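Local coordinates for protein african horse sickness virus (serotype 4) VP7 (African horsesickness virus, PDB 1AHS) that forms the outer surface of the viral core as a trimer, binds the inner-shell protein VP3, and through this top domain probably engages host-cell receptors, at residues G14-R24 with E34-A42. Sequence-based numbering, arbitrary orientation.
Sequences GRYYVPQGRTR and EVCMDAGAA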
ATOM      1  N   GLY B  14       4.977   5.921   0.591  1.00 22.89           N
ATOM      2  CA  GLY B  14       6.244   6.087   1.242  1.00 19.09           C
ATOM      3  C   GLY B  14       7.365   6.679   0.459  1.00 21.87           C
ATOM      4  O   GLY B  14       8.482   6.668   0.939  1.00 24.76           O
ATOM      5  N   ARG B  15       7.105   7.178  -0.736  1.00 21.74           N
ATOM      6  CA  ARG B  15       8.161   7.790  -1.522  1.00 20.36           C
ATOM      7  C   ARG B  15       8.067   9.317  -1.418  1.00 25.54           C
ATOM      8  O   ARG B  15       7.104   9.920  -1.880  1.00 27.72           O
ATOM      9  CB  ARG B  15       8.081   7.343  -2.981  1.00 19.79           C
ATOM     10  CG  ARG B  15       9.178   7.984  -3.868  1.00 21.02           C
ATOM     11  CD  ARG B  15       9.344   7.248  -5.183  1.00 18.81           C
ATOM     12  NE  ARG B  15      10.052   6.000  -4.985  1.00 19.09           N
ATOM     13  CZ  ARG B  15      11.364   5.867  -5.138  1.00 17.20           C
ATOM     14  NH1 ARG B  15      12.093   6.917  -5.495  1.00 19.26           N
ATOM     15  NH2 ARG B  15      11.938   4.676  -4.950  1.00 23.44           N
ATOM     16  N   TYR B  16       9.072   9.956  -0.839  1.00 22.84           N
ATOM     17  CA  TYR B  16       8.998  11.384  -0.679  1.00 24.38           C
ATOM     18  C   TYR B  16       8.877  12.152  -1.988  1.00 25.54           C
ATOM     19  O   TYR B  16       9.649  11.943  -2.921  1.00 27.88           O
ATOM     20  CB  TYR B  16      10.181  11.845   0.152  1.00 23.74           C
ATOM     21  CG  TYR B  16      10.089  13.261   0.657  1.00 24.32           C
ATOM     22  CD1 TYR B  16      10.598  14.301  -0.101  1.00 24.41           C
ATOM     23  CD2 TYR B  16       9.535  13.560   1.911  1.00 21.27           C
ATOM     24  CE1 TYR B  16      10.575  15.603   0.351  1.00 30.38           C
ATOM     25  CE2 TYR B  16       9.508  14.882   2.384  1.00 23.57           C
ATOM     26  CZ  TYR B  16      10.040  15.893   1.588  1.00 29.32           C
ATOM     27  OH  TYR B  16      10.109  17.198   2.003  1.00 34.77           O
ATOM     28  N   TYR B  17       7.868  13.017  -2.069  1.00 25.25           N
ATOM     29  CA  TYR B  17       7.642  13.822  -3.252  1.00 23.74           C
ATOM     30  C   TYR B  17       6.963  15.148  -2.895  1.00 29.63           C
ATOM     31  O   TYR B  17       5.770  15.205  -2.604  1.00 30.52           O
ATOM     32  CB  TYR B  17       6.792  13.073  -4.235  1.00 23.70           C
ATOM     33  CG  TYR B  17       6.561  13.835  -5.514  1.00 29.07           C
ATOM     34  CD1 TYR B  17       7.618  14.167  -6.336  1.00 33.19           C
ATOM     35  CD2 TYR B  17       5.281  14.216  -5.908  1.00 29.22           C
ATOM     36  CE1 TYR B  17       7.421  14.861  -7.528  1.00 35.50           C
ATOM     37  CE2 TYR B  17       5.067  14.906  -7.098  1.00 29.13           C
ATOM     38  CZ  TYR B  17       6.144  15.228  -7.902  1.00 34.81           C
ATOM     39  OH  TYR B  17       5.972  15.940  -9.073  1.00 40.80           O
ATOM     40  N   VAL B  18       7.769  16.201  -2.907  1.00 30.25           N
ATOM     41  CA  VAL B  18       7.385  17.592  -2.612  1.00 31.68           C
ATOM     42  C   VAL B  18       8.198  18.470  -3.608  1.00 35.38           C
ATOM     43  O   VAL B  18       9.242  19.010  -3.261  1.00 36.07           O
ATOM     44  CB  VAL B  18       7.820  17.965  -1.185  1.00 26.74           C
ATOM     45  CG1 VAL B  18       7.558  19.404  -0.933  1.00 30.04           C
ATOM     46  CG2 VAL B  18       7.110  17.120  -0.176  1.00 19.98           C
ATOM     47  N   PRO B  19       7.743  18.578  -4.869  1.00 36.03           N
ATOM     48  CA  PRO B  19       8.387  19.346  -5.938  1.00 43.13           C
ATOM     49  C   PRO B  19       8.515  20.873  -5.740  1.00 47.06           C
ATOM     50  O   PRO B  19       9.484  21.491  -6.205  1.00 52.73           O
ATOM     51  CB  PRO B  19       7.533  18.997  -7.154  1.00 43.15           C
ATOM     52  CG  PRO B  19       6.180  18.883  -6.569  1.00 41.76           C
ATOM     53  CD  PRO B  19       6.443  18.071  -5.337  1.00 40.32           C
ATOM     54  N   GLN B  20       7.524  21.493  -5.115  1.00 46.98           N
ATOM     55  CA  GLN B  20       7.581  22.916  -4.866  1.00 48.70           C
ATOM     56  C   GLN B  20       7.044  23.036  -3.450  1.00 46.96           C
ATOM     57  O   GLN B  20       6.243  22.194  -3.024  1.00 45.73           O
ATOM     58  CB  GLN B  20       6.683  23.682  -5.859  1.00 58.89           C
ATOM     59  N   GLY B  21       7.576  23.979  -2.679  1.00 42.65           N
ATOM     60  CA  GLY B  21       7.065  24.215  -1.345  1.00 36.81           C
ATOM     61  C   GLY B  21       7.548  23.342  -0.224  1.00 39.46           C
ATOM     62  O   GLY B  21       8.586  22.683  -0.329  1.00 42.89           O
ATOM     63  N   ARG B  22       6.768  23.321   0.850  1.00 40.17           N
ATOM     64  CA  ARG B  22       7.144  22.547   2.005  1.00 42.04           C
ATOM     65  C   ARG B  22       6.296  21.343   2.370  1.00 38.55           C
ATOM     66  O   ARG B  22       6.723  20.557   3.194  1.00 38.05           O
ATOM     67  CB  ARG B  22       7.361  23.457   3.218  1.00 52.12           C
ATOM     68  CG  ARG B  22       8.657  24.288   3.138  1.00 64.93           C
ATOM     69  CD  ARG B  22       9.203  24.604   4.527  1.00 76.02           C
ATOM     70  NE  ARG B  22       8.152  25.119   5.423  1.00 79.02           N
ATOM     71  CZ  ARG B  22       8.367  25.839   6.535  1.00 78.12           C
ATOM     72  NH1 ARG B  22       9.623  26.139   6.890  1.00 86.74           N
ATOM     73  NH2 ARG B  22       7.328  26.226   7.319  1.00 81.71           N
ATOM     74  N   THR B  23       5.069  21.240   1.867  1.00 38.19           N
ATOM     75  CA  THR B  23       4.239  20.056   2.132  1.00 35.12           C
ATOM     76  C   THR B  23       3.539  19.645   0.812  1.00 36.52           C
ATOM     77  O   THR B  23       3.483  20.436  -0.145  1.00 35.94           O
ATOM     78  CB  THR B  23       3.166  20.268   3.255  1.00 32.17           C
ATOM     79  OG1 THR B  23       2.288  21.329   2.894  1.00 40.84           O
ATOM     80  CG2 THR B  23       3.787  20.615   4.558  1.00 29.51           C
ATOM     81  N   ARG B  24       3.169  18.366   0.705  1.00 33.97           N
ATOM     82  CA  ARG B  24       2.433  17.850  -0.443  1.00 27.09           C
ATOM     83  C   ARG B  24       1.752  16.592  -0.022  1.00 25.59           C
ATOM     84  O   ARG B  24       2.270  15.822   0.773  1.00 27.63           O
ATOM     85  CB  ARG B  24       3.264  17.595  -1.700  1.00 27.62           C
ATOM     86  CG  ARG B  24       2.315  17.282  -2.895  1.00 32.20           C
ATOM     87  CD  ARG B  24       2.956  17.377  -4.285  1.00 32.38           C
ATOM     88  NE  ARG B  24       2.056  16.936  -5.366  1.00 39.71           N
ATOM     89  CZ  ARG B  24       1.515  15.718  -5.470  1.00 39.63           C
ATOM     90  NH1 ARG B  24       1.763  14.786  -4.555  1.00 45.21           N
ATOM     91  NH2 ARG B  24       0.742  15.419  -6.509  1.00 44.49           N
ATOM     92  N   GLU B  34      -1.407  10.466   2.136  1.00 21.57           N
ATOM     93  CA  GLU B  34      -0.179  10.700   2.880  1.00 18.33           C
ATOM     94  C   GLU B  34       0.283  12.121   2.626  1.00 18.34           C
ATOM     95  O   GLU B  34       0.109  12.624   1.528  1.00 21.12           O
ATOM     96  CB  GLU B  34       0.932   9.776   2.371  1.00 22.90           C
ATOM     97  CG  GLU B  34       0.779   8.294   2.714  1.00 18.97           C
ATOM     98  CD  GLU B  34       1.937   7.415   2.231  1.00 19.47           C
ATOM     99  OE1 GLU B  34       2.868   7.892   1.523  1.00 23.21           O
ATOM    100  OE2 GLU B  34       1.905   6.204   2.547  1.00 24.91           O
ATOM    101  N   VAL B  35       0.865  12.790   3.610  1.00 24.62           N
ATOM    102  CA  VAL B  35       1.380  14.133   3.344  1.00 19.66           C
ATOM    103  C   VAL B  35       2.877  14.139   3.656  1.00 21.70           C
ATOM    104  O   VAL B  35       3.319  13.636   4.690  1.00 20.89           O
ATOM    105  CB  VAL B  35       0.510  15.263   4.025  1.00 25.75           C
ATOM    106  CG1 VAL B  35      -0.184  14.750   5.222  1.00 30.48           C
ATOM    107  CG2 VAL B  35       1.310  16.474   4.355  1.00 21.19           C
ATOM    108  N   CYS B  36       3.656  14.479   2.642  1.00 21.96           N
ATOM    109  CA  CYS B  36       5.093  14.512   2.736  1.00 22.75           C
ATOM    110  C   CYS B  36       5.426  15.841   3.336  1.00 24.39           C
ATOM    111  O   CYS B  36       4.952  16.844   2.844  1.00 30.29           O
ATOM    112  CB  CYS B  36       5.713  14.414   1.340  1.00 16.83           C
ATOM    113  SG  CYS B  36       5.595  12.776   0.585  1.00 26.31           S
ATOM    114  N   MET B  37       6.274  15.883   4.352  1.00 25.21           N
ATOM    115  CA  MET B  37       6.598  17.157   4.992  1.00 24.41           C
ATOM    116  C   MET B  37       8.065  17.426   5.207  1.00 24.62           C
ATOM    117  O   MET B  37       8.771  16.611   5.796  1.00 29.95           O
ATOM    118  CB  MET B  37       5.919  17.235   6.358  1.00 24.91           C
ATOM    119  CG  MET B  37       4.438  17.074   6.326  1.00 21.99           C
ATOM    120  SD  MET B  37       3.791  17.332   7.886  1.00 30.19           S
ATOM    121  CE  MET B  37       3.803  19.154   7.803  1.00 20.14           C
ATOM    122  N   ASP B  38       8.521  18.574   4.758  1.00 26.24           N
ATOM    123  CA  ASP B  38       9.896  18.965   4.972  1.00 30.75           C
ATOM    124  C   ASP B  38      10.107  19.218   6.467  1.00 34.26           C
ATOM    125  O   ASP B  38       9.172  19.179   7.274  1.00 34.08           O
ATOM    126  CB  ASP B  38      10.196  20.258   4.261  1.00 36.24           C
ATOM    127  CG  ASP B  38      11.560  20.269   3.634  1.00 52.75           C
ATOM    128  OD1 ASP B  38      12.535  19.656   4.179  1.00 54.36           O
ATOM    129  OD2 ASP B  38      11.644  20.887   2.548  1.00 64.17           O
ATOM    130  N   ALA B  39      11.352  19.485   6.826  1.00 37.31           N
ATOM    131  CA  ALA B  39      11.742  19.744   8.202  1.00 36.01           C
ATOM    132  C   ALA B  39      11.172  21.078   8.701  1.00 37.34           C
ATOM    133  O   ALA B  39      11.209  22.091   7.987  1.00 37.65           O
ATOM    134  CB  ALA B  39      13.244  19.768   8.293  1.00 33.25           C
ATOM    135  N   GLY B  40      10.649  21.068   9.923  1.00 34.73           N
ATOM    136  CA  GLY B  40      10.090  22.267  10.514  1.00 37.46           C
ATOM    137  C   GLY B  40       8.858  22.814   9.813  1.00 37.39           C
ATOM    138  O   GLY B  40       8.516  24.018   9.986  1.00 35.89           O
ATOM    139  N   ALA B  41       8.152  21.933   9.088  1.00 33.63           N
ATOM    140  CA  ALA B  41       6.967  22.333   8.339  1.00 26.34           C
ATOM    141  C   ALA B  41       5.629  22.134   9.028  1.00 28.34           C
ATOM    142  O   ALA B  41       5.468  21.277   9.910  1.00 29.89           O
ATOM    143  CB  ALA B  41       6.961  21.682   6.970  1.00 22.27           C
ATOM    144  N   ALA B  42       4.674  22.956   8.601  1.00 27.34           N
ATOM    145  CA  ALA B  42       3.313  22.911   9.092  1.00 26.83           C
ATOM    146  C   ALA B  42       2.397  23.286   7.940  1.00 28.57           C
ATOM    147  O   ALA B  42       2.789  24.038   7.026  1.00 28.72           O
ATOM    148  CB  ALA B  42       3.146  23.867  10.209  1.00 32.57           C
TER
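The β-hairpin of strands 23-27 and 32-37, at the margin of the larger antiparallel sheet in the β-sandwich top domain of VP7, shows how the loop leading into a sheet can pack on a single strand residue, here C36. R24 and C36 form a hydrogen-bonded pair, C36 N giving to R24 O at 2.7 Å and R24 N to C36 O at 3.2 Å; just past the paired residues, D38 N donates to R22 O, almost straight at 176°. On one face, T23 and M37 lie side by side, and the methyl CE of M37, turned back by the bend at chi3 (81°), meets T23 CG2 at 3.6 Å. On the other, C36 faces the incoming loop. Its SG, set anti to the carbonyl carbon (chi1 -73°), accepts a hydrogen bond from Y17 N at 3.5 Å and lies obliquely to the Y16 ring, whose edge meets M37 O in plane. Tight packing follows beside it, with V18 CG2 3.4 Å from C36 CB. The loop also reaches a neighbouring subunit of the trimer, where R15 hydrogen-bonds to G74 O and S76 OG. At the start of the loop, the extended E34 side chain, its OE2 hydrogen-bonded to S13 OG, takes G14 N on the syn lone pair of OE1 at 3.0 Å.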